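Local coordinates for protein putative peptidyl-arginine deiminase (Chlorobium tepidum, PDB 1XKN) that probably acts as a deiminase of the guanidine-modifying superfamily, hydrolysing the guanidinium group of agmatine or of peptidyl-arginine with release of ammonia, at residues 286-291 against 336-341; 293-298 against 319-324. One frame throughout, in Å; residues are numbered along the deposited sequence.

In the fold
Interactions 1 and 2 illustrate one short sheet in two settings: its edge strand 290-291 packs on a buried loop, while strands 295-300 and 321-326 pair farther out. Interaction 1 (286-291 with 336-341) is wholly buried near the chain centre and joins mainly irregular segments through one backbone bond, a tyrosine ring covered by a threonine, and polar ends with partners elsewhere. Interaction 2 (293-298 with 319-324) is partly buried and relies on regular parallel-strand backbone bonding, with mainly aliphatic side chains on the two faces and charged groups towards its exposed end. The centres of interactions 1 and 2 lie about 12 Å apart; L297 packs on I337, and F289 on V296 and V298.

Interaction 1 of 2, residues 286-291 against 336-341; sequences YANFYI and AIHCVT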
loop_
_atom_site.group_PDB
_atom_site.type_symbol
_atom_site.label_atom_id
_atom_site.label_comp_id
_atom_site.label_asym_id
_atom_site.label_seq_id
_atom_site.Cartn_x
_atom_site.Cartn_y
_atom_site.Cartn_z
ATOM N N TYR A 286 1.746 4.809 11.692
ATOM C CA TYR A 286 1.954 3.377 11.846
ATOM C C TYR A 286 0.970 2.576 11.008
ATOM O O TYR A 286 1.161 1.381 10.805
ATOM C CB TYR A 286 1.818 2.968 13.314
ATOM C CG TYR A 286 2.801 3.654 14.233
ATOM C CD1 TYR A 286 4.175 3.529 14.036
ATOM C CD2 TYR A 286 2.355 4.431 15.298
ATOM C CE1 TYR A 286 5.087 4.167 14.880
ATOM C CE2 TYR A 286 3.252 5.072 16.148
ATOM C CZ TYR A 286 4.613 4.937 15.935
ATOM O OH TYR A 286 5.493 5.575 16.774
ATOM N N ALA A 287 -0.088 3.221 10.526
ATOM C CA ALA A 287 -1.069 2.520 9.707
ATOM C C ALA A 287 -0.476 2.181 8.343
ATOM O O ALA A 287 -1.024 1.358 7.609
ATOM C CB ALA A 287 -2.323 3.371 9.527
ATOM N N ASN A 288 0.638 2.820 8.001
ATOM C CA ASN A 288 1.273 2.574 6.715
ATOM C C ASN A 288 2.217 1.372 6.795
ATOM O O ASN A 288 3.355 1.423 6.329
ATOM C CB ASN A 288 2.029 3.830 6.253
ATOM C CG ASN A 288 2.092 3.948 4.736
ATOM O OD1 ASN A 288 1.068 4.124 4.068
ATOM N ND2 ASN A 288 3.292 3.843 4.188
ATOM N N PHE A 289 1.719 0.291 7.388
ATOM C CA PHE A 289 2.473 -0.949 7.536
ATOM C C PHE A 289 2.161 -1.860 6.352
ATOM O O PHE A 289 1.212 -1.622 5.606
ATOM C CB PHE A 289 2.090 -1.657 8.847
ATOM C CG PHE A 289 0.632 -2.059 8.934
ATOM C CD1 PHE A 289 0.171 -3.218 8.313
ATOM C CD2 PHE A 289 -0.278 -1.270 9.631
ATOM C CE1 PHE A 289 -1.174 -3.586 8.389
ATOM C CE2 PHE A 289 -1.625 -1.625 9.714
ATOM C CZ PHE A 289 -2.077 -2.786 9.090
ATOM N N TYR A 290 2.969 -2.901 6.171
ATOM C CA TYR A 290 2.741 -3.841 5.083
ATOM C C TYR A 290 2.669 -5.259 5.629
ATOM O O TYR A 290 3.523 -5.671 6.420
ATOM C CB TYR A 290 3.864 -3.752 4.045
ATOM C CG TYR A 290 3.736 -4.777 2.937
ATOM C CD1 TYR A 290 2.641 -4.763 2.068
ATOM C CD2 TYR A 290 4.705 -5.762 2.754
ATOM C CE1 TYR A 290 2.517 -5.701 1.044
ATOM C CE2 TYR A 290 4.591 -6.709 1.730
ATOM C CZ TYR A 290 3.500 -6.670 0.883
ATOM O OH TYR A 290 3.393 -7.599 -0.127
ATOM N N ILE A 291 1.647 -6.002 5.213
ATOM C CA ILE A 291 1.485 -7.382 5.653
ATOM C C ILE A 291 2.141 -8.301 4.625
ATOM O O ILE A 291 1.755 -8.296 3.458
ATOM C CB ILE A 291 -0.009 -7.780 5.752
ATOM C CG1 ILE A 291 -0.763 -6.807 6.663
ATOM C CG2 ILE A 291 -0.126 -9.205 6.291
ATOM C CD1 ILE A 291 -2.278 -6.863 6.473
ATOM N N ALA A 336 5.523 5.825 3.351
ATOM C CA ALA A 336 6.367 4.865 4.060
ATOM C C ALA A 336 6.287 3.437 3.503
ATOM O O ALA A 336 6.094 3.246 2.302
ATOM C CB ALA A 336 6.026 4.877 5.553
ATOM N N ILE A 337 6.425 2.439 4.375
ATOM C CA ILE A 337 6.421 1.038 3.948
ATOM C C ILE A 337 5.257 0.603 3.060
ATOM O O ILE A 337 5.476 0.003 2.007
ATOM C CB ILE A 337 6.494 0.078 5.161
ATOM C CG1 ILE A 337 7.661 0.476 6.071
ATOM C CG2 ILE A 337 6.693 -1.363 4.680
ATOM C CD1 ILE A 337 9.021 0.460 5.390
ATOM N N HIS A 338 4.025 0.887 3.466
ATOM C CA HIS A 338 2.891 0.474 2.642
ATOM C C HIS A 338 2.912 1.157 1.280
ATOM O O HIS A 338 2.569 0.550 0.263
ATOM C CB HIS A 338 1.558 0.768 3.339
ATOM C CG HIS A 338 0.403 0.018 2.752
ATOM N ND1 HIS A 338 -0.623 0.635 2.067
ATOM C CD2 HIS A 338 0.137 -1.308 2.711
ATOM C CE1 HIS A 338 -1.470 -0.281 1.631
ATOM N NE2 HIS A 338 -1.031 -1.467 2.008
ATOM N N CYS A 339 3.332 2.417 1.260
ATOM C CA CYS A 339 3.385 3.191 0.024
ATOM C C CYS A 339 4.400 2.686 -0.995
ATOM O O CYS A 339 4.199 2.840 -2.196
ATOM C CB CYS A 339 3.691 4.658 0.335
ATOM S SG CYS A 339 2.412 5.521 1.262
ATOM N N VAL A 340 5.487 2.082 -0.530
ATOM C CA VAL A 340 6.515 1.612 -1.456
ATOM C C VAL A 340 6.418 0.135 -1.825
ATOM O O VAL A 340 7.284 -0.399 -2.519
ATOM C CB VAL A 340 7.935 1.908 -0.906
ATOM C CG1 VAL A 340 8.101 3.404 -0.711
ATOM C CG2 VAL A 340 8.168 1.164 0.407
ATOM N N THR A 341 5.353 -0.518 -1.383
ATOM C CA THR A 341 5.170 -1.938 -1.660
ATOM C C THR A 341 3.850 -2.250 -2.343
ATOM O O THR A 341 2.935 -1.433 -2.360
ATOM C CB THR A 341 5.164 -2.742 -0.346
ATOM O OG1 THR A 341 4.116 -2.245 0.502
ATOM C CG2 THR A 341 6.486 -2.603 0.380
#
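T341 covers one face of the Y290 ring, its CB 4.0 Å above the ring centre in a CH-pi contact only 11° from the normal, while T341 OG1 leans towards Y290 CD1 at 3.3 Å. At the edge of the same ring, near its plane, lies CD2 of H338. The H338 imidazole in turn stands almost perpendicular to the N288 amide, their planes 85° apart, and H338 CD2 approaches F289 O obliquely at 3.1 Å. Both imidazole nitrogens are held from outside the segments, NE2 by E11 and ND1 by D219, which fixes the rotation of the ring. The phenol of Y290 is likewise engaged, its OH bonded to T18.

Between the backbones there is one hydrogen bond, from H338 N to N288 O (3.0 Å). The donor sits well above the carbonyl plane. N288 is the centre of an inverse gamma turn, and H338 opens a type I beta turn that ends at T341. The side chain of N288, its CG anti to the backbone N (chi1 -150°), reaches into the curve of 336-341 between A336 and C339. CG2 of I337 packs against Y290 CB at 3.8 Å. R96 bonds both H338 O and T341 OG1, and R223 bonds F289 O and makes a cation-pi interaction with the F289 ring.

The sequence of 336-341 resembles the C-terminal His-Cys segment of agmatine deiminases, and this buried meeting of turns is consistent with the central active-site region of their alpha/beta-propeller fold.

Interaction 2 of 2, residues 293-298 against 319-324; sequences NTVVLV and KREVVG
V296 bonds residues on both sides of V322: its N donates to E321 O (3.0 Å) and its O receives V323 N at 2.8 Å, the latter nearly along the C=O axis. The same alternation extends in both directions, with E321 N to T294 O almost straight at 170° and V298 N to V323 O at 2.9 Å. Between these bonds the alpha carbons of V295, L297, V322 and G324 make CA-H...O contacts, as expected of parallel strands in close register.

Just before the E321 N to T294 O bond, the R320 side chain passes across strand 295-298 towards the N293 carbonyl. Its stem is extended from CG to NE, and the R320 and V296 side chains cross at about a right angle, R320 CD 3.6 Å from V296 CG2. The guanidinium group is gripped from several directions: NE bonds A292 O, NH1 bonds W12 O, and a water in the guanidinium plane accepts from R320 NH1 (3.0 Å) and also lies against N293 OD1, which H15 N bonds as well.

Side chains divide between the two faces of the sheet. On one, V298 CG2 meets V322 CG1 at 3.7 Å, and helix 305-316 covers the pair through L313 and I310. On the other, L297 CD2 lies alongside V323 CB (4.1 Å) and V295 CG1 beside E321 CB; here helix 36-50 packs on L297, and its R49 forms a salt bridge with E321.

Two neighbouring parallel strands joined through helix 305-316, which packs on their V298 and V322 face, constitute a classical beta-alpha-beta crossover at one side of a three-stranded mixed sheet.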
loop_
_atom_site.group_PDB
_atom_site.type_symbol
_atom_site.label_atom_id
_atom_site.label_comp_id
_atom_site.label_asym_id
_atom_site.label_seq_id
_atom_site.Cartn_x
_atom_site.Cartn_y
_atom_site.Cartn_z
ATOM N N ASN A 293 3.936 -12.457 3.987
ATOM C CA ASN A 293 3.574 -13.816 4.380
ATOM C C ASN A 293 3.964 -14.203 5.803
ATOM O O ASN A 293 3.138 -14.711 6.557
ATOM C CB ASN A 293 4.171 -14.837 3.400
ATOM C CG ASN A 293 3.489 -14.822 2.047
ATOM O OD1 ASN A 293 2.475 -14.149 1.849
ATOM N ND2 ASN A 293 4.041 -15.578 1.102
ATOM N N THR A 294 5.214 -13.956 6.179
ATOM C CA THR A 294 5.674 -14.336 7.514
ATOM C C THR A 294 5.957 -13.172 8.452
ATOM O O THR A 294 6.263 -13.380 9.628
ATOM C CB THR A 294 6.961 -15.169 7.436
ATOM O OG1 THR A 294 8.031 -14.342 6.965
ATOM C CG2 THR A 294 6.778 -16.332 6.489
ATOM N N VAL A 295 5.863 -11.954 7.938
ATOM C CA VAL A 295 6.145 -10.789 8.760
ATOM C C VAL A 295 5.264 -9.608 8.410
ATOM O O VAL A 295 4.679 -9.543 7.330
ATOM C CB VAL A 295 7.620 -10.333 8.601
ATOM C CG1 VAL A 295 8.566 -11.428 9.070
ATOM C CG2 VAL A 295 7.905 -9.985 7.141
ATOM N N VAL A 296 5.158 -8.684 9.355
ATOM C CA VAL A 296 4.413 -7.457 9.151
ATOM C C VAL A 296 5.471 -6.395 9.394
ATOM O O VAL A 296 6.120 -6.384 10.442
ATOM C CB VAL A 296 3.256 -7.306 10.156
ATOM C CG1 VAL A 296 2.530 -5.981 9.916
ATOM C CG2 VAL A 296 2.280 -8.469 9.992
ATOM N N LEU A 297 5.663 -5.527 8.409
ATOM C CA LEU A 297 6.670 -4.482 8.501
ATOM C C LEU A 297 6.010 -3.157 8.839
ATOM O O LEU A 297 5.190 -2.645 8.082
ATOM C CB LEU A 297 7.436 -4.394 7.179
ATOM C CG LEU A 297 8.027 -5.740 6.726
ATOM C CD1 LEU A 297 8.707 -5.576 5.377
ATOM C CD2 LEU A 297 9.011 -6.252 7.766
ATOM N N VAL A 298 6.383 -2.610 9.989
ATOM C CA VAL A 298 5.806 -1.365 10.469
ATOM C C VAL A 298 6.804 -0.219 10.466
ATOM O O VAL A 298 7.933 -0.363 10.936
ATOM C CB VAL A 298 5.286 -1.546 11.906
ATOM C CG1 VAL A 298 4.565 -0.294 12.368
ATOM C CG2 VAL A 298 4.375 -2.757 11.966
ATOM N N LYS A 319 0.303 -14.889 14.101
ATOM C CA LYS A 319 1.021 -15.917 13.354
ATOM C C LYS A 319 2.214 -15.370 12.570
ATOM O O LYS A 319 2.948 -16.129 11.937
ATOM C CB LYS A 319 0.048 -16.632 12.407
ATOM C CG LYS A 319 -1.014 -17.460 13.131
ATOM C CD LYS A 319 -2.113 -17.963 12.197
ATOM C CE LYS A 319 -3.038 -16.833 11.758
ATOM N NZ LYS A 319 -4.234 -17.320 11.005
ATOM N N ARG A 320 2.418 -14.057 12.629
ATOM C CA ARG A 320 3.515 -13.420 11.907
ATOM C C ARG A 320 4.471 -12.702 12.855
ATOM O O ARG A 320 4.153 -12.486 14.024
ATOM C CB ARG A 320 2.961 -12.398 10.909
ATOM C CG ARG A 320 2.121 -12.972 9.773
ATOM C CD ARG A 320 1.571 -11.829 8.933
ATOM N NE ARG A 320 1.070 -12.232 7.621
ATOM C CZ ARG A 320 -0.152 -12.698 7.385
ATOM N NH1 ARG A 320 -0.502 -13.024 6.151
ATOM N NH2 ARG A 320 -1.024 -12.837 8.377
ATOM N N GLU A 321 5.652 -12.343 12.360
ATOM C CA GLU A 321 6.599 -11.605 13.189
ATOM C C GLU A 321 6.502 -10.132 12.810
ATOM O O GLU A 321 6.787 -9.765 11.669
ATOM C CB GLU A 321 8.037 -12.081 12.969
ATOM C CG GLU A 321 9.018 -11.398 13.922
ATOM C CD GLU A 321 10.466 -11.538 13.502
ATOM O OE1 GLU A 321 11.342 -11.039 14.243
ATOM O OE2 GLU A 321 10.730 -12.136 12.437
ATOM N N VAL A 322 6.101 -9.291 13.756
ATOM C CA VAL A 322 5.981 -7.860 13.489
ATOM C C VAL A 322 7.334 -7.186 13.690
ATOM O O VAL A 322 7.868 -7.159 14.799
ATOM C CB VAL A 322 4.923 -7.201 14.403
ATOM C CG1 VAL A 322 4.832 -5.708 14.100
ATOM C CG2 VAL A 322 3.570 -7.864 14.187
ATOM N N VAL A 323 7.879 -6.644 12.604
ATOM C CA VAL A 323 9.190 -5.996 12.621
ATOM C C VAL A 323 9.135 -4.522 12.244
ATOM O O VAL A 323 8.483 -4.146 11.272
ATOM C CB VAL A 323 10.152 -6.702 11.637
ATOM C CG1 VAL A 323 11.493 -5.990 11.600
ATOM C CG2 VAL A 323 10.328 -8.151 12.041
ATOM N N GLY A 324 9.834 -3.694 13.013
ATOM C CA GLY A 324 9.860 -2.278 12.722
ATOM C C GLY A 324 11.006 -1.913 11.797
ATOM O O GLY A 324 12.055 -2.559 11.798
HETATM O O HOH W 1 0.430 -12.870 3.292
#